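Local atomic coordinates of putative branched-chain amino acid transport system substrate-binding protein (Rhodopseudomonas palustris, PDB entry 3TX6), a protein that binds 4-hydroxyphenylpyruvate, and probably related lignin-derived aromatic acids, and probably delivers them to an ABC transporter. Residues S77-T82 with A98-P103; I141-S146 with V196-T201; Y147-F152 with E169-R174; I219-G224 with V241-G246. One frame throughout, in Å; residues are numbered along the deposited sequence.

Contact 1 of 4, residues S77-T82 with A98-P103; sequences SVTPPT and ALAPLP. With ENO (3-(4-hydroxy-phenyl)pyruvic acid), chain D.
Ala-100 sets its methyl over one face of the flat peptide that joins Val-78 to Thr-79, with CB 3.5 Å from Val-78 C. Pro-101 covers a face of the ENO phenol ring, where its CD lies over the centre. The opposite face is approached by Gly-224. Ser-77 O stands at the ring edge, 3.6 Å from ENO C9. Thr-79 N donates to the carboxylate oxygen ENO O2 at 2.8 Å, almost straight at 170°. Thr-79 OG1 has two acceptors in reach, Pro-101 O at 2.7 Å and ENO O4 at 2.9 Å. One proton must choose between them. Thr-79 CG2 points anti to the backbone N and rests near Leu-102 and the ring of Pro-103. One turn further on, Thr-82 OG1 bonds to Val-78 O at 2.7 Å, coming from above the carbonyl plane. Its CG2 packs against Ala-98 CB at 3.6 Å and also meets Leu-102 CD2. Val-78 is the N-cap of helix 79-92. The contact is thus one wall of the ligand pocket. The backbone N-H of Thr-79, in the first turn of the helix, receives the carboxylate, and the helix end would probably favour its negative charge.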
loop_
_atom_site.group_PDB
_atom_site.type_symbol
_atom_site.label_atom_id
_atom_site.label_comp_id
_atom_site.label_asym_id
_atom_site.label_seq_id
_atom_site.Cartn_x
_atom_site.Cartn_y
_atom_site.Cartn_z
ATOM N N SER A 77 6.108 5.034 3.196
ATOM C CA SER A 77 6.106 3.701 2.595
ATOM C C SER A 77 5.522 2.607 3.509
ATOM O O SER A 77 5.143 1.531 3.058
ATOM C CB SER A 77 7.539 3.303 2.199
ATOM O OG SER A 77 8.074 4.229 1.247
ATOM N N VAL A 78 5.579 2.858 4.807
ATOM C CA VAL A 78 5.144 1.908 5.828
ATOM C C VAL A 78 4.307 2.688 6.845
ATOM O O VAL A 78 4.318 3.928 6.843
ATOM C CB VAL A 78 6.302 1.099 6.451
ATOM C CG1 VAL A 78 6.848 0.082 5.449
ATOM C CG2 VAL A 78 7.396 2.038 6.992
ATOM N N THR A 79 3.534 1.951 7.647
ATOM C CA THR A 79 2.505 2.591 8.473
ATOM C C THR A 79 3.011 3.589 9.511
ATOM O O THR A 79 2.454 4.685 9.578
ATOM C CB THR A 79 1.540 1.548 9.088
ATOM O OG1 THR A 79 0.917 0.834 8.009
ATOM C CG2 THR A 79 0.494 2.210 9.972
ATOM N N PRO A 80 4.056 3.265 10.288
ATOM C CA PRO A 80 4.423 4.214 11.359
ATOM C C PRO A 80 4.785 5.637 10.852
ATOM O O PRO A 80 4.255 6.617 11.369
ATOM C CB PRO A 80 5.581 3.492 12.093
ATOM C CG PRO A 80 5.226 2.041 11.891
ATOM C CD PRO A 80 4.774 2.003 10.447
ATOM N N PRO A 81 5.634 5.755 9.836
ATOM C CA PRO A 81 5.902 7.129 9.355
ATOM C C PRO A 81 4.670 7.772 8.651
ATOM O O PRO A 81 4.571 9.001 8.553
ATOM C CB PRO A 81 7.063 6.932 8.392
ATOM C CG PRO A 81 6.988 5.512 7.968
ATOM C CD PRO A 81 6.483 4.770 9.183
ATOM N N THR A 82 3.770 6.951 8.092
ATOM C CA THR A 82 2.582 7.447 7.387
ATOM C C THR A 82 1.617 8.086 8.391
ATOM O O THR A 82 1.015 9.158 8.114
ATOM C CB THR A 82 1.897 6.325 6.595
ATOM O OG1 THR A 82 2.809 5.836 5.626
ATOM C CG2 THR A 82 0.631 6.795 5.850
ATOM N N ALA A 98 -1.653 9.185 1.394
ATOM C CA ALA A 98 -0.884 8.145 2.056
ATOM C C ALA A 98 -0.479 7.067 1.061
ATOM O O ALA A 98 -1.312 6.626 0.266
ATOM C CB ALA A 98 -1.665 7.565 3.244
ATOM N N LEU A 99 0.756 6.569 1.219
ATOM C CA LEU A 99 1.282 5.489 0.375
ATOM C C LEU A 99 1.445 4.151 1.150
ATOM O O LEU A 99 1.959 3.184 0.592
ATOM C CB LEU A 99 2.574 5.929 -0.315
ATOM C CG LEU A 99 2.507 7.185 -1.182
ATOM C CD1 LEU A 99 3.885 7.501 -1.824
ATOM C CD2 LEU A 99 1.400 7.150 -2.252
ATOM N N ALA A 100 0.953 4.110 2.391
ATOM C CA ALA A 100 0.857 2.913 3.225
ATOM C C ALA A 100 -0.487 2.941 3.896
ATOM O O ALA A 100 -1.036 4.001 4.081
ATOM C CB ALA A 100 1.934 2.893 4.294
ATOM N N PRO A 101 -1.075 1.756 4.117
ATOM C CA PRO A 101 -2.339 1.761 4.829
ATOM C C PRO A 101 -2.049 2.343 6.246
ATOM O O PRO A 101 -0.916 2.317 6.769
ATOM C CB PRO A 101 -2.813 0.323 4.746
ATOM C CG PRO A 101 -1.654 -0.487 4.414
ATOM C CD PRO A 101 -0.571 0.402 3.878
ATOM N N LEU A 102 -3.000 3.036 6.774
ATOM C CA LEU A 102 -2.905 3.500 8.123
ATOM C C LEU A 102 -4.327 3.525 8.679
ATOM O O LEU A 102 -5.310 3.574 7.901
ATOM C CB LEU A 102 -2.293 4.919 8.161
ATOM C CG LEU A 102 -3.162 6.086 7.764
ATOM C CD1 LEU A 102 -2.591 7.389 8.323
ATOM C CD2 LEU A 102 -3.288 6.097 6.244
ATOM N N PRO A 103 -4.429 3.499 10.008
ATOM C CA PRO A 103 -5.714 3.728 10.634
ATOM C C PRO A 103 -6.130 5.192 10.434
ATOM O O PRO A 103 -5.500 6.111 10.992
ATOM C CB PRO A 103 -5.447 3.427 12.118
ATOM C CG PRO A 103 -4.105 2.778 12.174
ATOM C CD PRO A 103 -3.355 3.267 10.997
HETATM O O4 ENO D . 2.036 -0.350 5.567
HETATM C C9 ENO D . 2.511 -0.783 2.217
HETATM C C8 ENO D . 1.732 -0.662 1.085
HETATM C C7 ENO D . 0.723 -1.595 0.798
HETATM C C6 ENO D . 0.463 -2.585 1.725
HETATM C C5 ENO D . 1.252 -2.731 2.861
HETATM C C4 ENO D . 2.285 -1.816 3.132
HETATM O O3 ENO D . -0.047 -1.409 -0.344
HETATM C C3 ENO D . 3.189 -1.999 4.319
HETATM C C2 ENO D . 2.903 -1.239 5.557
HETATM C C1 ENO D . 3.761 -1.491 6.706
HETATM O O2 ENO D . 3.563 -0.816 7.737
HETATM O O1 ENO D . 4.672 -2.372 6.658
#

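Contact 2 of 4, residues I141-S146 with V196-T201; sequences IGYSDS and VGASGT. With ENO (3-(4-hydroxy-phenyl)pyruvic acid), chain D.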
loop_
_atom_site.group_PDB
_atom_site.type_symbol
_atom_site.label_atom_id
_atom_site.label_comp_id
_atom_site.label_asym_id
_atom_site.label_seq_id
_atom_site.Cartn_x
_atom_site.Cartn_y
_atom_site.Cartn_z
ATOM N N ILE A 141 0.900 -14.594 12.428
ATOM C CA ILE A 141 2.212 -14.064 12.750
ATOM C C ILE A 141 2.321 -12.732 12.029
ATOM O O ILE A 141 2.239 -12.675 10.802
ATOM C CB ILE A 141 3.397 -15.027 12.406
ATOM C CG1 ILE A 141 4.666 -14.407 12.964
ATOM C CG2 ILE A 141 3.469 -15.416 10.923
ATOM C CD1 ILE A 141 5.899 -15.296 13.022
ATOM N N GLY A 142 2.509 -11.681 12.799
ATOM C CA GLY A 142 2.608 -10.334 12.226
ATOM C C GLY A 142 3.306 -9.338 13.136
ATOM O O GLY A 142 3.690 -9.640 14.266
ATOM N N TYR A 143 3.504 -8.129 12.632
ATOM C CA TYR A 143 4.214 -7.116 13.425
ATOM C C TYR A 143 3.516 -6.777 14.707
ATOM O O TYR A 143 2.273 -6.741 14.786
ATOM C CB TYR A 143 4.406 -5.784 12.690
ATOM C CG TYR A 143 5.162 -5.830 11.386
ATOM C CD1 TYR A 143 6.333 -6.557 11.243
ATOM C CD2 TYR A 143 4.769 -5.029 10.330
ATOM C CE1 TYR A 143 7.026 -6.548 10.052
ATOM C CE2 TYR A 143 5.449 -5.019 9.140
ATOM C CZ TYR A 143 6.610 -5.757 9.009
ATOM O OH TYR A 143 7.291 -5.747 7.823
ATOM N N SER A 144 4.340 -6.430 15.694
ATOM C CA SER A 144 3.895 -5.884 16.982
ATOM C C SER A 144 3.738 -4.353 16.885
ATOM O O SER A 144 4.315 -3.594 17.654
ATOM C CB SER A 144 4.878 -6.279 18.092
ATOM O OG SER A 144 6.200 -5.912 17.758
ATOM N N ASP A 145 2.992 -3.888 15.896
ATOM C CA ASP A 145 2.694 -2.437 15.771
ATOM C C ASP A 145 1.347 -2.249 15.036
ATOM O O ASP A 145 0.657 -3.224 14.796
ATOM C CB ASP A 145 3.873 -1.690 15.131
ATOM C CG ASP A 145 4.059 -1.971 13.634
ATOM O OD1 ASP A 145 3.206 -2.572 12.992
ATOM O OD2 ASP A 145 5.135 -1.636 13.116
ATOM N N SER A 146 1.010 -1.015 14.680
ATOM C CA SER A 146 -0.318 -0.688 14.143
ATOM C C SER A 146 -0.666 -1.512 12.903
ATOM O O SER A 146 -1.797 -1.979 12.772
ATOM C CB SER A 146 -0.443 0.813 13.862
ATOM O OG SER A 146 0.588 1.270 13.003
ATOM N N VAL A 196 0.324 -14.260 7.445
ATOM C CA VAL A 196 1.511 -13.484 7.824
ATOM C C VAL A 196 1.169 -12.006 7.634
ATOM O O VAL A 196 0.822 -11.627 6.531
ATOM C CB VAL A 196 2.726 -13.863 6.958
ATOM C CG1 VAL A 196 3.905 -12.992 7.299
ATOM C CG2 VAL A 196 3.071 -15.350 7.099
ATOM N N GLY A 197 1.249 -11.202 8.714
ATOM C CA GLY A 197 0.965 -9.725 8.712
ATOM C C GLY A 197 2.251 -8.894 8.771
ATOM O O GLY A 197 2.683 -8.398 9.815
ATOM N N ALA A 198 2.895 -8.769 7.622
ATOM C CA ALA A 198 4.171 -8.118 7.574
ATOM C C ALA A 198 4.325 -7.544 6.152
ATOM O O ALA A 198 3.361 -7.497 5.387
ATOM C CB ALA A 198 5.267 -9.110 7.947
ATOM N N SER A 199 5.526 -7.088 5.811
ATOM C CA SER A 199 5.766 -6.427 4.526
ATOM C C SER A 199 7.236 -6.559 4.191
ATOM O O SER A 199 8.062 -6.804 5.065
ATOM C CB SER A 199 5.390 -4.960 4.598
ATOM O OG SER A 199 6.172 -4.279 5.557
ATOM N N GLY A 200 7.532 -6.418 2.909
ATOM C CA GLY A 200 8.885 -6.455 2.394
ATOM C C GLY A 200 9.639 -7.684 2.780
ATOM O O GLY A 200 9.113 -8.814 2.668
ATOM N N THR A 201 10.884 -7.472 3.200
ATOM C CA THR A 201 11.798 -8.589 3.405
ATOM C C THR A 201 11.299 -9.379 4.614
ATOM O O THR A 201 11.324 -10.597 4.597
ATOM C CB THR A 201 13.281 -8.122 3.500
ATOM O OG1 THR A 201 13.456 -7.193 4.570
ATOM C CG2 THR A 201 13.676 -7.466 2.213
HETATM O O4 ENO D . 2.036 -0.350 5.567
HETATM C C9 ENO D . 2.511 -0.783 2.217
HETATM C C8 ENO D . 1.732 -0.662 1.085
HETATM C C7 ENO D . 0.723 -1.595 0.798
HETATM C C6 ENO D . 0.463 -2.585 1.725
HETATM C C5 ENO D . 1.252 -2.731 2.861
HETATM C C4 ENO D . 2.285 -1.816 3.132
HETATM O O3 ENO D . -0.047 -1.409 -0.344
HETATM C C3 ENO D . 3.189 -1.999 4.319
HETATM C C2 ENO D . 2.903 -1.239 5.557
HETATM C C1 ENO D . 3.761 -1.491 6.706
HETATM O O2 ENO D . 3.563 -0.816 7.737
HETATM O O1 ENO D . 4.672 -2.372 6.658
#
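Ile-141 and Val-196 pair as parallel neighbours in the mixed sheet of one lobe of this periplasmic binding protein. The packing here is tight. Gly-197 N donates to Ile-141 O at 2.7 Å, and Tyr-143 N donates to Gly-197 O at 2.9 Å. Ile-141 CG2 and Val-196 CG2 lie side by side. Gly-142 and Gly-197 come within 3.9 Å, CA to CA. A side chain on Gly-142 would run into Gly-197 O. Beyond the glycines the chains part, and Ser-144 and Thr-201 are exposed on the looser side. The Tyr-143 ring spans the widening gap. Its CG is anti to the carbonyl carbon (chi1 -59°), which carries the ring across to the other chain. Ala-198 CA makes a CH-pi contact over one face, 3.9 Å from the centroid, and Ser-199 OG lies at the edge. Tyr-143 OH is 2.9 Å from Ser-199 OG, although another acceptor competes for its proton. Ser-199 OG itself donates to the ligand carboxylate, 2.7 Å from ENO O1.

Contact 3 of 4, residues Y147-F152 with E169-R174; sequences YGDLWF and EERFAR. With ENO (3-(4-hydroxy-phenyl)pyruvic acid), chain D.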
loop_
_atom_site.group_PDB
_atom_site.type_symbol
_atom_site.label_atom_id
_atom_site.label_comp_id
_atom_site.label_asym_id
_atom_site.label_seq_id
_atom_site.Cartn_x
_atom_site.Cartn_y
_atom_site.Cartn_z
ATOM N N TYR A 147 0.299 -1.718 12.006
ATOM C CA TYR A 147 0.045 -2.510 10.798
ATOM C C TYR A 147 -0.303 -3.953 11.172
ATOM O O TYR A 147 -1.280 -4.521 10.656
ATOM C CB TYR A 147 1.261 -2.496 9.854
ATOM C CG TYR A 147 1.045 -3.271 8.550
ATOM C CD1 TYR A 147 0.267 -2.750 7.503
ATOM C CD2 TYR A 147 1.582 -4.555 8.382
ATOM C CE1 TYR A 147 0.065 -3.469 6.337
ATOM C CE2 TYR A 147 1.389 -5.271 7.198
ATOM C CZ TYR A 147 0.602 -4.744 6.191
ATOM O OH TYR A 147 0.383 -5.405 5.003
ATOM N N GLY A 148 0.508 -4.569 12.027
ATOM C CA GLY A 148 0.179 -5.930 12.494
ATOM C C GLY A 148 -1.129 -6.037 13.272
ATOM O O GLY A 148 -1.819 -7.035 13.162
ATOM N N ASP A 149 -1.475 -4.984 14.017
ATOM C CA ASP A 149 -2.739 -4.902 14.722
ATOM C C ASP A 149 -3.905 -4.792 13.758
ATOM O O ASP A 149 -4.929 -5.483 13.929
ATOM C CB ASP A 149 -2.766 -3.650 15.632
ATOM C CG ASP A 149 -1.833 -3.759 16.861
ATOM O OD1 ASP A 149 -1.324 -4.865 17.158
ATOM O OD2 ASP A 149 -1.590 -2.715 17.526
ATOM N N LEU A 150 -3.800 -3.923 12.760
ATOM C CA LEU A 150 -4.926 -3.795 11.821
ATOM C C LEU A 150 -5.230 -5.179 11.210
ATOM O O LEU A 150 -6.381 -5.578 11.066
ATOM C CB LEU A 150 -4.627 -2.855 10.681
ATOM C CG LEU A 150 -4.636 -1.369 10.962
ATOM C CD1 LEU A 150 -3.892 -0.611 9.856
ATOM C CD2 LEU A 150 -6.081 -0.906 11.096
ATOM N N TRP A 151 -4.193 -5.920 10.872
ATOM C CA TRP A 151 -4.372 -7.242 10.219
ATOM C C TRP A 151 -4.912 -8.268 11.159
ATOM O O TRP A 151 -5.855 -9.009 10.819
ATOM C CB TRP A 151 -3.060 -7.688 9.606
ATOM C CG TRP A 151 -2.961 -7.243 8.165
ATOM C CD1 TRP A 151 -2.131 -6.279 7.602
ATOM C CD2 TRP A 151 -3.724 -7.803 7.084
ATOM N NE1 TRP A 151 -2.348 -6.198 6.265
ATOM C CE2 TRP A 151 -3.348 -7.087 5.894
ATOM C CE3 TRP A 151 -4.710 -8.791 7.000
ATOM C CZ2 TRP A 151 -3.873 -7.410 4.650
ATOM C CZ3 TRP A 151 -5.218 -9.088 5.748
ATOM C CH2 TRP A 151 -4.823 -8.408 4.607
ATOM N N PHE A 152 -4.344 -8.319 12.357
ATOM C CA PHE A 152 -4.895 -9.236 13.360
ATOM C C PHE A 152 -6.341 -8.918 13.687
ATOM O O PHE A 152 -7.149 -9.827 13.760
ATOM C CB PHE A 152 -4.076 -9.311 14.641
ATOM C CG PHE A 152 -4.608 -10.315 15.611
ATOM C CD1 PHE A 152 -4.575 -11.677 15.310
ATOM C CD2 PHE A 152 -5.155 -9.908 16.805
ATOM C CE1 PHE A 152 -5.094 -12.604 16.187
ATOM C CE2 PHE A 152 -5.657 -10.833 17.695
ATOM C CZ PHE A 152 -5.621 -12.180 17.386
ATOM N N GLU A 169 -1.687 -16.822 17.911
ATOM C CA GLU A 169 -1.343 -15.447 17.557
ATOM C C GLU A 169 0.056 -15.141 18.060
ATOM O O GLU A 169 0.288 -15.169 19.274
ATOM C CB GLU A 169 -2.309 -14.445 18.179
ATOM C CG GLU A 169 -1.948 -12.993 17.829
ATOM C CD GLU A 169 -2.432 -11.946 18.844
ATOM O OE1 GLU A 169 -3.078 -12.315 19.844
ATOM O OE2 GLU A 169 -2.126 -10.744 18.651
ATOM N N GLU A 170 0.961 -14.838 17.132
ATOM C CA GLU A 170 2.327 -14.473 17.464
ATOM C C GLU A 170 2.705 -13.182 16.762
ATOM O O GLU A 170 2.248 -12.903 15.634
ATOM C CB GLU A 170 3.275 -15.584 17.022
ATOM C CG GLU A 170 3.013 -16.948 17.710
ATOM C CD GLU A 170 3.463 -16.946 19.163
ATOM O OE1 GLU A 170 4.516 -16.312 19.456
ATOM O OE2 GLU A 170 2.784 -17.581 19.993
ATOM N N ARG A 171 3.548 -12.418 17.437
ATOM C CA ARG A 171 4.068 -11.152 16.926
ATOM C C ARG A 171 5.591 -11.129 16.844
ATOM O O ARG A 171 6.274 -11.843 17.557
ATOM C CB ARG A 171 3.552 -9.992 17.791
ATOM C CG ARG A 171 2.010 -9.923 17.906
ATOM C CD ARG A 171 1.241 -9.714 16.593
ATOM N NE ARG A 171 -0.169 -9.435 16.907
ATOM C CZ ARG A 171 -0.774 -8.243 16.866
ATOM N NH1 ARG A 171 -0.142 -7.131 16.435
ATOM N NH2 ARG A 171 -2.036 -8.151 17.271
ATOM N N PHE A 172 6.113 -10.274 15.968
ATOM C CA PHE A 172 7.566 -9.983 15.930
ATOM C C PHE A 172 7.716 -8.517 15.585
ATOM O O PHE A 172 6.744 -7.925 15.071
ATOM C CB PHE A 172 8.320 -10.881 14.954
ATOM C CG PHE A 172 7.955 -10.736 13.500
ATOM C CD1 PHE A 172 6.776 -11.253 12.991
ATOM C CD2 PHE A 172 8.850 -10.142 12.606
ATOM C CE1 PHE A 172 6.498 -11.190 11.632
ATOM C CE2 PHE A 172 8.566 -10.073 11.249
ATOM C CZ PHE A 172 7.400 -10.614 10.750
ATOM N N ALA A 173 8.883 -7.950 15.916
ATOM C CA ALA A 173 9.236 -6.576 15.556
ATOM C C ALA A 173 9.913 -6.489 14.188
ATOM O O ALA A 173 10.602 -7.439 13.753
ATOM C CB ALA A 173 10.101 -5.952 16.624
ATOM N N ARG A 174 9.651 -5.365 13.486
ATOM C CA ARG A 174 10.189 -5.141 12.137
ATOM C C ARG A 174 11.671 -5.499 11.996
ATOM O O ARG A 174 12.062 -6.121 11.006
ATOM C CB ARG A 174 9.970 -3.685 11.677
ATOM C CG ARG A 174 8.517 -3.369 11.406
ATOM C CD ARG A 174 8.270 -1.889 11.110
ATOM N NE ARG A 174 6.825 -1.700 11.050
ATOM C CZ ARG A 174 6.099 -1.698 9.936
ATOM N NH1 ARG A 174 4.799 -1.594 10.039
ATOM N NH2 ARG A 174 6.661 -1.798 8.724
HETATM O O4 ENO D . 2.036 -0.350 5.567
HETATM C C9 ENO D . 2.511 -0.783 2.217
HETATM C C8 ENO D . 1.732 -0.662 1.085
HETATM C C7 ENO D . 0.723 -1.595 0.798
HETATM C C6 ENO D . 0.463 -2.585 1.725
HETATM C C5 ENO D . 1.252 -2.731 2.861
HETATM C C4 ENO D . 2.285 -1.816 3.132
HETATM O O3 ENO D . -0.047 -1.409 -0.344
HETATM C C3 ENO D . 3.189 -1.999 4.319
HETATM C C2 ENO D . 2.903 -1.239 5.557
HETATM C C1 ENO D . 3.761 -1.491 6.706
HETATM O O2 ENO D . 3.563 -0.816 7.737
HETATM O O1 ENO D . 4.672 -2.372 6.658
#
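Asp-149 and Arg-171 form the salt bridge of this contact. Arg-171 NH1 meets Asp-149 OD1 at 2.7 Å, nearly along the C-O axis of the carboxylate, and NH2 adds a weak bond. The same guanidinium grips Glu-169 OE2 side-on through NE and NH2, both at 2.9 Å, and NH1 also reaches Tyr-143 O. With Arg-171 replaced by alanine, Asp-149 and Glu-169 would probably lose the positive charge that links them. The Glu-169 carboxylate lies only 6° from the Phe-152 ring plane, over one face, with Glu-169 CD 3.5 Å from Phe-152 CZ. Glu-169 CG makes a CH-pi contact on that face. These pairs fix helix 146-161 to strand 165-172 within a beta-alpha-beta unit, the two running antiparallel. Arg-174 holds the ENO carboxylate edge-on with two nitrogens, NH1 to O2 at 2.7 Å and NH2 to O1 at 2.9 Å, while its NE pairs with Asp-145. Tyr-147, its CG anti to the backbone N (chi1 -178°), lays one ring face on ENO C2. Trp-151 CD1 covers the other face.

Contact 4 of 4, residues I219-G224 with V241-G246; sequences IYQTHG and VLMASG. With ENO (3-(4-hydroxy-phenyl)pyruvic acid), chain D.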
loop_
_atom_site.group_PDB
_atom_site.type_symbol
_atom_site.label_atom_id
_atom_site.label_comp_id
_atom_site.label_asym_id
_atom_site.label_seq_id
_atom_site.Cartn_x
_atom_site.Cartn_y
_atom_site.Cartn_z
ATOM N N ILE A 219 -0.234 -20.980 3.301
ATOM C CA ILE A 219 0.249 -19.678 3.863
ATOM C C ILE A 219 -0.243 -18.508 3.028
ATOM O O ILE A 219 -0.265 -18.563 1.742
ATOM C CB ILE A 219 1.791 -19.609 3.914
ATOM C CG1 ILE A 219 2.352 -20.743 4.770
ATOM C CG2 ILE A 219 2.281 -18.232 4.420
ATOM C CD1 ILE A 219 3.886 -20.900 4.674
ATOM N N TYR A 220 -0.715 -17.492 3.762
ATOM C CA TYR A 220 -1.337 -16.333 3.175
ATOM C C TYR A 220 -0.526 -15.102 3.528
ATOM O O TYR A 220 -0.041 -14.930 4.679
ATOM C CB TYR A 220 -2.793 -16.199 3.674
ATOM C CG TYR A 220 -3.747 -17.278 3.125
ATOM C CD1 TYR A 220 -3.782 -18.598 3.637
ATOM C CD2 TYR A 220 -4.588 -16.984 2.091
ATOM C CE1 TYR A 220 -4.624 -19.565 3.073
ATOM C CE2 TYR A 220 -5.446 -17.953 1.540
ATOM C CZ TYR A 220 -5.460 -19.245 2.032
ATOM O OH TYR A 220 -6.349 -20.169 1.462
ATOM N N GLN A 221 -0.368 -14.252 2.521
ATOM C CA GLN A 221 0.452 -13.041 2.656
ATOM C C GLN A 221 -0.397 -11.838 2.346
ATOM O O GLN A 221 -1.301 -11.903 1.461
ATOM C CB GLN A 221 1.700 -13.038 1.746
ATOM C CG GLN A 221 2.786 -14.039 2.117
ATOM C CD GLN A 221 3.669 -13.594 3.271
ATOM O OE1 GLN A 221 3.662 -12.412 3.638
ATOM N NE2 GLN A 221 4.481 -14.507 3.818
ATOM N N THR A 222 -0.064 -10.728 3.031
ATOM C CA THR A 222 -0.695 -9.456 2.751
ATOM C C THR A 222 -0.106 -8.733 1.550
ATOM O O THR A 222 0.900 -9.144 0.985
ATOM C CB THR A 222 -0.579 -8.506 3.959
ATOM O OG1 THR A 222 0.758 -7.984 4.110
ATOM C CG2 THR A 222 -1.029 -9.179 5.274
ATOM N N HIS A 223 -0.755 -7.627 1.185
ATOM C CA HIS A 223 -0.326 -6.823 0.051
ATOM C C HIS A 223 0.973 -6.079 0.325
ATOM O O HIS A 223 1.585 -5.579 -0.604
ATOM C CB HIS A 223 -1.429 -5.918 -0.496
ATOM C CG HIS A 223 -2.111 -5.020 0.535
ATOM N ND1 HIS A 223 -2.371 -5.395 1.812
ATOM C CD2 HIS A 223 -2.737 -3.784 0.355
ATOM C CE1 HIS A 223 -3.069 -4.374 2.417
ATOM N NE2 HIS A 223 -3.277 -3.414 1.522
ATOM N N GLY A 224 1.410 -6.049 1.590
ATOM C CA GLY A 224 2.747 -5.576 1.947
ATOM C C GLY A 224 3.869 -6.435 1.414
ATOM O O GLY A 224 5.045 -5.986 1.450
ATOM N N VAL A 241 1.895 -19.895 -2.332
ATOM C CA VAL A 241 1.450 -18.854 -1.400
ATOM C C VAL A 241 0.226 -18.235 -2.005
ATOM O O VAL A 241 0.050 -18.226 -3.275
ATOM C CB VAL A 241 2.570 -17.804 -1.130
ATOM C CG1 VAL A 241 2.793 -16.898 -2.341
ATOM C CG2 VAL A 241 2.308 -16.962 0.139
ATOM N N LEU A 242 -0.667 -17.761 -1.145
ATOM C CA LEU A 242 -1.775 -16.913 -1.628
ATOM C C LEU A 242 -1.496 -15.527 -1.102
ATOM O O LEU A 242 -1.173 -15.350 0.071
ATOM C CB LEU A 242 -3.120 -17.393 -1.078
ATOM C CG LEU A 242 -3.689 -18.717 -1.575
ATOM C CD1 LEU A 242 -3.608 -18.856 -3.118
ATOM C CD2 LEU A 242 -2.896 -19.804 -0.849
HETATM N N MSE A 243 -1.683 -14.544 -1.963
HETATM C CA MSE A 243 -1.224 -13.189 -1.633
HETATM C C MSE A 243 -2.215 -12.224 -2.168
HETATM O O MSE A 243 -2.599 -12.304 -3.350
HETATM C CB MSE A 243 0.160 -12.968 -2.249
HETATM C CG MSE A 243 0.524 -11.502 -2.097
HETATM SE SE MSE A 243 2.249 -11.089 -2.872
HETATM C CE MSE A 243 3.464 -12.362 -1.961
ATOM N N ALA A 244 -2.676 -11.325 -1.300
ATOM C CA ALA A 244 -3.561 -10.238 -1.731
ATOM C C ALA A 244 -2.682 -9.239 -2.457
ATOM O O ALA A 244 -1.552 -8.953 -2.016
ATOM C CB ALA A 244 -4.255 -9.577 -0.532
ATOM N N SER A 245 -3.167 -8.742 -3.599
ATOM C CA SER A 245 -2.405 -7.805 -4.411
ATOM C C SER A 245 -3.338 -6.845 -5.068
ATOM O O SER A 245 -4.460 -7.177 -5.373
ATOM C CB SER A 245 -1.695 -8.580 -5.507
ATOM O OG SER A 245 -0.951 -7.783 -6.330
ATOM N N GLY A 246 -2.847 -5.649 -5.316
ATOM C CA GLY A 246 -3.480 -4.788 -6.275
ATOM C C GLY A 246 -3.386 -5.391 -7.669
ATOM O O GLY A 246 -2.505 -6.205 -7.953
HETATM O O4 ENO D . 2.036 -0.350 5.567
HETATM C C9 ENO D . 2.511 -0.783 2.217
HETATM C C8 ENO D . 1.732 -0.662 1.085
HETATM C C7 ENO D . 0.723 -1.595 0.798
HETATM C C6 ENO D . 0.463 -2.585 1.725
HETATM C C5 ENO D . 1.252 -2.731 2.861
HETATM C C4 ENO D . 2.285 -1.816 3.132
HETATM O O3 ENO D . -0.047 -1.409 -0.344
HETATM C C3 ENO D . 3.189 -1.999 4.319
HETATM C C2 ENO D . 2.903 -1.239 5.557
HETATM C C1 ENO D . 3.761 -1.491 6.706
HETATM O O2 ENO D . 3.563 -0.816 7.737
HETATM O O1 ENO D . 4.672 -2.372 6.658
#
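His-223 touches Ala-244 through its backbone, with CA 3.2 Å from Ala-244 O, and turns its ring to the ligand. ENO C6 lies over the centre of one imidazole face, 3.7 Å from CG. The His-223 side chain stands between the backbone N and the carbonyl carbon (chi1 53°), and its NE2 is tied to Gln-117 O, which would limit rotation of the ring. Gly-224 lacks a side chain; a CB there would be crowded by ENO C5. Thr-222 OG1 accepts from Gly-224 N in an ST turn and bonds Tyr-147 OH. Behind, three backbone bonds join the strands. Leu-242 N reaches Ile-219 O at 3.0 Å, Gln-221 N reaches Leu-242 O at 2.8 Å, and Ala-244 N reaches Gln-221 O at 3.1 Å. Further out, Leu-242 CD2 sits over one face of the Tyr-220 ring, 4.1 Å from its centroid. Tyr-220 OH bonds His-129 ND1. Replacing Tyr-220 by alanine would probably bare that Leu-242 flank and leave His-129 without this partner. On the other side of the sheet Val-241 CG2 packs on Gln-221 CG at 3.6 Å. Parallel strands 218-221 and 242-245, joined through helix 228-234, make a beta-alpha-beta crossover whose first strand leads into the binding cleft.

How the contacts relate
From the N terminus, contact 1 comes first. It closes a short loop through helix 79-92 in the lobe built on the six-stranded sheet. Contact 2 then closes a longer loop between strands 137-143 and 193-197 of the other sheet. Contact 3 is nested inside that loop and ties helix 146-161 to the outer strand 165-172. Contact 4 follows in series and joins the next two strands, 218-221 and 242-245. None of the loops cross. Asp-145 to Arg-174 links contacts 2 and 3. Val-196 N to Tyr-220 O probably continues the sheet from contact 2 to contact 4. Tyr-147 and Thr-222 connect contacts 3 and 4. All four meet at ENO, between the two lobes.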